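Two-component system sensor histidine kinase (PDB 3OTT) probably senses saccharides through the extracellular domain described here and relays the signal, by histidine phosphorylation, to the control of transcription. Local coordinates at residues B[441-446]-B[459-464]; B[416-421]-B[432-437]. All blocks are in the same frame, centred on the assembly; numbering follows the deposited sequence.

Contact 1: residues B[441-446]-B[459-464]; sequences IFVVDK and AEQNYS
The antiparallel pairing of I441, F442 and V443 with Y463, N462 and Q461 joins the last two strands of one blade of a beta-propeller. I441 and Y463 exchange two backbone hydrogen bonds, the shorter being Y463 N to I441 O at 2.7 Å. V443 and Q461 form the next hydrogen-bonded pair; there V443 N points almost straight at Q461 O (177°), yet it comes in 41° above the carbonyl plane.

At E460 the partner strand breaks its regular course, and a side chain carries the ladder on. The bent glutamate brings OE1 to within 3.0 Å of D445 N, which meets it from above the carboxylate plane, while OE2 bonds to the hydroxyl of Y457. D445 in turn uses OD1 to cap K448 N at the start of helix 446-451.

On one face of the sheet, N462 turns CG anti to its own backbone N (chi1 171°), and this lays ND2 over the centre of the F442 ring, 3.6 Å above its plane. The same ND2 bonds to G439 O, which fixes the amide's place. The methyl of A459 lies at the ring's edge, with CB 3.9 Å from F442 CD2, and also packs against V444 CG2. Across the opposite face, V443 CG2 reaches the edge of the Y463 ring at CE1 (4.0 Å), and R503 makes a cation-pi contact with that ring.

Such pairing of the third strand with the fourth, here with a break in the fourth strand around E460, belongs to the four-stranded antiparallel meander of a propeller blade.

Contact 2: residues B[416-421]-B[432-437]; sequences YNTNWT and LWISTC
T421 and T436 face each other as an antiparallel non-hydrogen-bonded pair, their CA atoms 4.5 Å apart, where the loop 416-421 runs into the first strand of the blade. Beside them C437 N donates to W420 O at 3.0 Å, nearly along the C=O axis. The same carbonyl also receives a CA-H...O contact from T436.

C437 holds SG on the far side of CB from its N (chi1 170°), at the rim of the indole, 3.7 Å from W420 CE3; it is a sulfur-aromatic contact made at the ring edge. R131 of the second subunit packs on both residues.

T421 divides its two branches between two tasks. With chi1 at -67° its hydroxyl lies beside the backbone N and OG1 donates to T418 O at 2.7 Å, whereas CG2 extends to I434 CG2 at 3.6 Å. With a valine here T418 O would lose its hydroxyl donor, and the turn from T418 to T421 is likely to be held less firmly. I434 CG2 also takes T418 OG1 against it, so one methyl serves both threonines.

T436 presents CG2 to N417 O at 3.6 Å. A little earlier in the loop, N417 OD1 accepts from N419 N at 3.0 Å, closing an Asx turn.

Two side-chain bonds, at N417 and T421, brace the loop from within, and its backbone also bonds to S393 and T390. Across the contact I434 and T436 supply methyls, C437 a sulfur and one N-H. T436 OG1 is buried here with no polar partner in the model, so the contact leaves one hydroxyl unsatisfied.

In the fold
Contacts 1 and 2 lie in one blade, their centres about 9 Å apart, and follow in series along the chain: contact 2 closes before contact 1 opens. Strands 431-436 and 441-445 are neighbours in the sheet and link the two directly, through probable hydrogen bonds of I434 N to F442 O and of L432 N to V444 O. Contact 2 joins the loop leading into strand 421-426, with that strand's first residue, to strand 431-436; contact 1 pairs strands 441-445 and 457-463. F442 also packs on N417, tying the entry loop to the outer half. Together they illustrate how a propeller blade in this sensor's extracellular part is built from successive strands.

Contact 1: residues B[441-446]-B[459-464]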
loop_
_atom_site.group_PDB
_atom_site.type_symbol
_atom_site.label_atom_id
_atom_site.label_comp_id
_atom_site.label_asym_id
_atom_site.label_seq_id
_atom_site.Cartn_x
_atom_site.Cartn_y
_atom_site.Cartn_z
ATOM N N ILE B 441 16.633 4.540 -37.788
ATOM C CA ILE B 441 17.741 4.146 -36.906
ATOM C C ILE B 441 18.867 5.216 -36.868
ATOM O O ILE B 441 19.272 5.794 -37.882
ATOM C CB ILE B 441 18.358 2.784 -37.360
ATOM C CG1 ILE B 441 17.309 1.645 -37.301
ATOM C CG2 ILE B 441 19.612 2.429 -36.531
ATOM C CD1 ILE B 441 17.648 0.471 -38.313
ATOM N N PHE B 442 19.360 5.485 -35.682
ATOM C CA PHE B 442 20.466 6.434 -35.508
ATOM C C PHE B 442 21.696 5.649 -35.048
ATOM O O PHE B 442 21.588 4.720 -34.199
ATOM C CB PHE B 442 20.124 7.464 -34.410
ATOM C CG PHE B 442 18.925 8.310 -34.733
ATOM C CD1 PHE B 442 17.615 7.851 -34.513
ATOM C CD2 PHE B 442 19.097 9.584 -35.245
ATOM C CE1 PHE B 442 16.479 8.686 -34.831
ATOM C CE2 PHE B 442 17.971 10.395 -35.595
ATOM C CZ PHE B 442 16.686 9.942 -35.369
ATOM N N VAL B 443 22.851 6.019 -35.599
ATOM C CA VAL B 443 24.124 5.455 -35.202
ATOM C C VAL B 443 24.964 6.605 -34.681
ATOM O O VAL B 443 25.215 7.557 -35.437
ATOM C CB VAL B 443 24.820 4.785 -36.359
ATOM C CG1 VAL B 443 26.143 4.208 -35.892
ATOM C CG2 VAL B 443 23.900 3.696 -37.011
ATOM N N VAL B 444 25.316 6.550 -33.391
ATOM C CA VAL B 444 25.925 7.662 -32.665
ATOM C C VAL B 444 27.249 7.255 -32.000
ATOM O O VAL B 444 27.383 6.150 -31.431
ATOM C CB VAL B 444 24.971 8.135 -31.545
ATOM C CG1 VAL B 444 25.682 8.999 -30.501
ATOM C CG2 VAL B 444 23.738 8.911 -32.122
ATOM N N ASP B 445 28.228 8.133 -32.067
ATOM C CA ASP B 445 29.480 7.890 -31.395
ATOM C C ASP B 445 29.292 7.943 -29.857
ATOM O O ASP B 445 29.004 8.992 -29.301
ATOM C CB ASP B 445 30.541 8.872 -31.876
ATOM C CG ASP B 445 31.943 8.576 -31.257
ATOM O OD1 ASP B 445 32.087 8.610 -30.010
ATOM O OD2 ASP B 445 32.894 8.318 -32.021
ATOM N N LYS B 446 29.427 6.807 -29.192
ATOM C CA LYS B 446 29.084 6.710 -27.764
ATOM C C LYS B 446 29.846 7.728 -26.864
ATOM O O LYS B 446 29.220 8.516 -26.128
ATOM C CB LYS B 446 29.294 5.285 -27.270
ATOM C CG LYS B 446 28.617 4.992 -25.943
ATOM C CD LYS B 446 28.884 3.617 -25.512
ATOM C CE LYS B 446 30.271 3.528 -24.762
ATOM N NZ LYS B 446 30.247 2.306 -23.911
ATOM N N ALA B 459 23.633 13.135 -34.797
ATOM C CA ALA B 459 24.037 11.758 -35.011
ATOM C C ALA B 459 24.936 11.676 -36.196
ATOM O O ALA B 459 24.638 12.279 -37.200
ATOM C CB ALA B 459 22.824 10.886 -35.289
ATOM N N GLU B 460 25.974 10.853 -36.111
ATOM C CA GLU B 460 26.884 10.651 -37.241
ATOM C C GLU B 460 26.126 10.060 -38.463
ATOM O O GLU B 460 26.399 10.414 -39.598
ATOM C CB GLU B 460 28.063 9.729 -36.829
ATOM C CG GLU B 460 29.198 10.424 -35.987
ATOM C CD GLU B 460 28.827 10.776 -34.527
ATOM O OE1 GLU B 460 27.794 10.365 -33.980
ATOM O OE2 GLU B 460 29.582 11.515 -33.886
ATOM N N GLN B 461 25.193 9.143 -38.210
ATOM C CA GLN B 461 24.522 8.419 -39.292
ATOM C C GLN B 461 23.084 8.239 -38.934
ATOM O O GLN B 461 22.728 8.118 -37.739
ATOM C CB GLN B 461 25.133 7.012 -39.533
ATOM C CG GLN B 461 26.619 6.980 -40.007
ATOM C CD GLN B 461 27.171 5.532 -40.333
ATOM O OE1 GLN B 461 26.829 4.552 -39.675
ATOM N NE2 GLN B 461 28.015 5.433 -41.354
ATOM N N ASN B 462 22.259 8.102 -39.970
ATOM C CA ASN B 462 20.820 7.786 -39.771
ATOM C C ASN B 462 20.430 6.865 -40.885
ATOM O O ASN B 462 20.895 6.999 -42.004
ATOM C CB ASN B 462 19.978 9.096 -39.661
ATOM C CG ASN B 462 18.426 8.855 -39.672
ATOM O OD1 ASN B 462 17.742 9.179 -40.679
ATOM N ND2 ASN B 462 17.872 8.318 -38.563
ATOM N N TYR B 463 19.664 5.826 -40.575
ATOM C CA TYR B 463 19.124 4.952 -41.621
ATOM C C TYR B 463 17.620 5.251 -41.700
ATOM O O TYR B 463 16.952 5.247 -40.666
ATOM C CB TYR B 463 19.364 3.465 -41.273
ATOM C CG TYR B 463 20.778 2.986 -41.541
ATOM C CD1 TYR B 463 21.738 2.939 -40.525
ATOM C CD2 TYR B 463 21.176 2.613 -42.836
ATOM C CE1 TYR B 463 23.056 2.516 -40.785
ATOM C CE2 TYR B 463 22.472 2.234 -43.099
ATOM C CZ TYR B 463 23.403 2.178 -42.072
ATOM O OH TYR B 463 24.670 1.748 -42.377
ATOM N N SER B 464 17.072 5.434 -42.909
ATOM C CA SER B 464 15.650 5.722 -43.040
ATOM C C SER B 464 15.055 5.203 -44.374
ATOM O O SER B 464 15.765 4.574 -45.167
ATOM C CB SER B 464 15.474 7.216 -42.994
ATOM O OG SER B 464 16.032 7.764 -44.162
#

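Contact 2: residues B[416-421]-B[432-437]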
loop_
_atom_site.group_PDB
_atom_site.type_symbol
_atom_site.label_atom_id
_atom_site.label_comp_id
_atom_site.label_asym_id
_atom_site.label_seq_id
_atom_site.Cartn_x
_atom_site.Cartn_y
_atom_site.Cartn_z
ATOM N N TYR B 416 14.432 14.283 -37.944
ATOM C CA TYR B 416 14.075 13.130 -37.187
ATOM C C TYR B 416 14.807 13.197 -35.865
ATOM O O TYR B 416 15.884 13.792 -35.749
ATOM C CB TYR B 416 14.474 11.870 -37.948
ATOM C CG TYR B 416 13.959 11.830 -39.372
ATOM C CD1 TYR B 416 14.850 11.748 -40.432
ATOM C CD2 TYR B 416 12.564 11.837 -39.649
ATOM C CE1 TYR B 416 14.397 11.708 -41.734
ATOM C CE2 TYR B 416 12.087 11.799 -40.945
ATOM C CZ TYR B 416 13.011 11.730 -41.996
ATOM O OH TYR B 416 12.590 11.687 -43.327
ATOM N N ASN B 417 14.225 12.586 -34.853
ATOM C CA ASN B 417 14.830 12.643 -33.569
ATOM C C ASN B 417 14.569 11.322 -32.862
ATOM O O ASN B 417 13.908 10.413 -33.420
ATOM C CB ASN B 417 14.294 13.842 -32.776
ATOM C CG ASN B 417 12.802 13.712 -32.471
ATOM O OD1 ASN B 417 12.345 12.665 -31.986
ATOM N ND2 ASN B 417 12.037 14.766 -32.766
ATOM N N THR B 418 15.002 11.282 -31.605
ATOM C CA THR B 418 15.073 10.073 -30.821
ATOM C C THR B 418 14.040 10.019 -29.662
ATOM O O THR B 418 14.116 9.173 -28.782
ATOM C CB THR B 418 16.550 9.990 -30.364
ATOM O OG1 THR B 418 16.937 8.655 -30.186
ATOM C CG2 THR B 418 16.786 10.745 -29.126
ATOM N N ASN B 419 13.052 10.912 -29.672
ATOM C CA ASN B 419 12.011 10.978 -28.619
ATOM C C ASN B 419 11.366 9.650 -28.266
ATOM O O ASN B 419 11.220 9.325 -27.094
ATOM C CB ASN B 419 10.877 11.930 -29.036
ATOM C CG ASN B 419 11.271 13.386 -28.918
ATOM O OD1 ASN B 419 12.322 13.736 -28.325
ATOM N ND2 ASN B 419 10.429 14.270 -29.495
ATOM N N TRP B 420 10.974 8.902 -29.303
ATOM C CA TRP B 420 10.397 7.580 -29.137
ATOM C C TRP B 420 11.396 6.483 -29.476
ATOM O O TRP B 420 11.444 6.032 -30.592
ATOM C CB TRP B 420 9.122 7.450 -29.998
ATOM C CG TRP B 420 8.024 8.431 -29.588
ATOM C CD1 TRP B 420 7.959 9.168 -28.414
ATOM C CD2 TRP B 420 6.838 8.755 -30.328
ATOM N NE1 TRP B 420 6.805 9.903 -28.394
ATOM C CE2 TRP B 420 6.090 9.666 -29.543
ATOM C CE3 TRP B 420 6.316 8.339 -31.571
ATOM C CZ2 TRP B 420 4.850 10.200 -29.970
ATOM C CZ3 TRP B 420 5.071 8.862 -32.000
ATOM C CH2 TRP B 420 4.356 9.789 -31.192
ATOM N N THR B 421 12.164 6.044 -28.498
ATOM C CA THR B 421 13.201 5.025 -28.666
ATOM C C THR B 421 12.756 3.637 -28.259
ATOM O O THR B 421 12.225 3.477 -27.161
ATOM C CB THR B 421 14.497 5.436 -27.874
ATOM O OG1 THR B 421 15.027 6.607 -28.520
ATOM C CG2 THR B 421 15.592 4.308 -28.005
ATOM N N LEU B 432 26.736 3.603 -30.664
ATOM C CA LEU B 432 25.422 3.191 -30.179
ATOM C C LEU B 432 24.441 3.167 -31.316
ATOM O O LEU B 432 24.394 4.108 -32.071
ATOM C CB LEU B 432 24.945 4.214 -29.171
ATOM C CG LEU B 432 24.620 3.928 -27.716
ATOM C CD1 LEU B 432 25.516 2.820 -27.178
ATOM C CD2 LEU B 432 24.740 5.288 -26.991
ATOM N N TRP B 433 23.693 2.083 -31.469
ATOM C CA TRP B 433 22.690 1.925 -32.558
ATOM C C TRP B 433 21.336 2.081 -31.858
ATOM O O TRP B 433 21.076 1.386 -30.860
ATOM C CB TRP B 433 22.830 0.531 -33.196
ATOM C CG TRP B 433 23.999 0.453 -34.167
ATOM C CD1 TRP B 433 25.355 0.491 -33.868
ATOM C CD2 TRP B 433 23.914 0.329 -35.595
ATOM N NE1 TRP B 433 26.096 0.378 -35.018
ATOM C CE2 TRP B 433 25.237 0.302 -36.091
ATOM C CE3 TRP B 433 22.840 0.210 -36.494
ATOM C CZ2 TRP B 433 25.521 0.197 -37.466
ATOM C CZ3 TRP B 433 23.117 0.097 -37.876
ATOM C CH2 TRP B 433 24.446 0.103 -38.341
ATOM N N ILE B 434 20.513 3.017 -32.335
ATOM C CA ILE B 434 19.271 3.381 -31.650
ATOM C C ILE B 434 18.101 3.276 -32.610
ATOM O O ILE B 434 18.095 3.918 -33.648
ATOM C CB ILE B 434 19.362 4.810 -31.092
ATOM C CG1 ILE B 434 20.535 4.916 -30.123
ATOM C CG2 ILE B 434 18.051 5.246 -30.416
ATOM C CD1 ILE B 434 21.105 6.333 -30.041
ATOM N N SER B 435 17.147 2.416 -32.288
ATOM C CA SER B 435 16.006 2.293 -33.145
ATOM C C SER B 435 14.869 3.131 -32.572
ATOM O O SER B 435 14.647 3.144 -31.365
ATOM C CB SER B 435 15.592 0.821 -33.338
ATOM O OG SER B 435 14.818 0.329 -32.252
ATOM N N THR B 436 14.129 3.766 -33.465
ATOM C CA THR B 436 13.092 4.701 -33.112
ATOM C C THR B 436 11.706 4.373 -33.790
ATOM O O THR B 436 11.626 3.665 -34.775
ATOM C CB THR B 436 13.639 6.062 -33.582
ATOM O OG1 THR B 436 14.663 6.478 -32.650
ATOM C CG2 THR B 436 12.645 7.071 -33.592
ATOM N N CYS B 437 10.625 4.938 -33.274
ATOM C CA CYS B 437 9.415 5.059 -34.041
ATOM C C CYS B 437 9.515 6.442 -34.726
ATOM O O CYS B 437 9.911 7.438 -34.084
ATOM C CB CYS B 437 8.200 4.980 -33.097
ATOM S SG CYS B 437 6.564 5.400 -33.807
#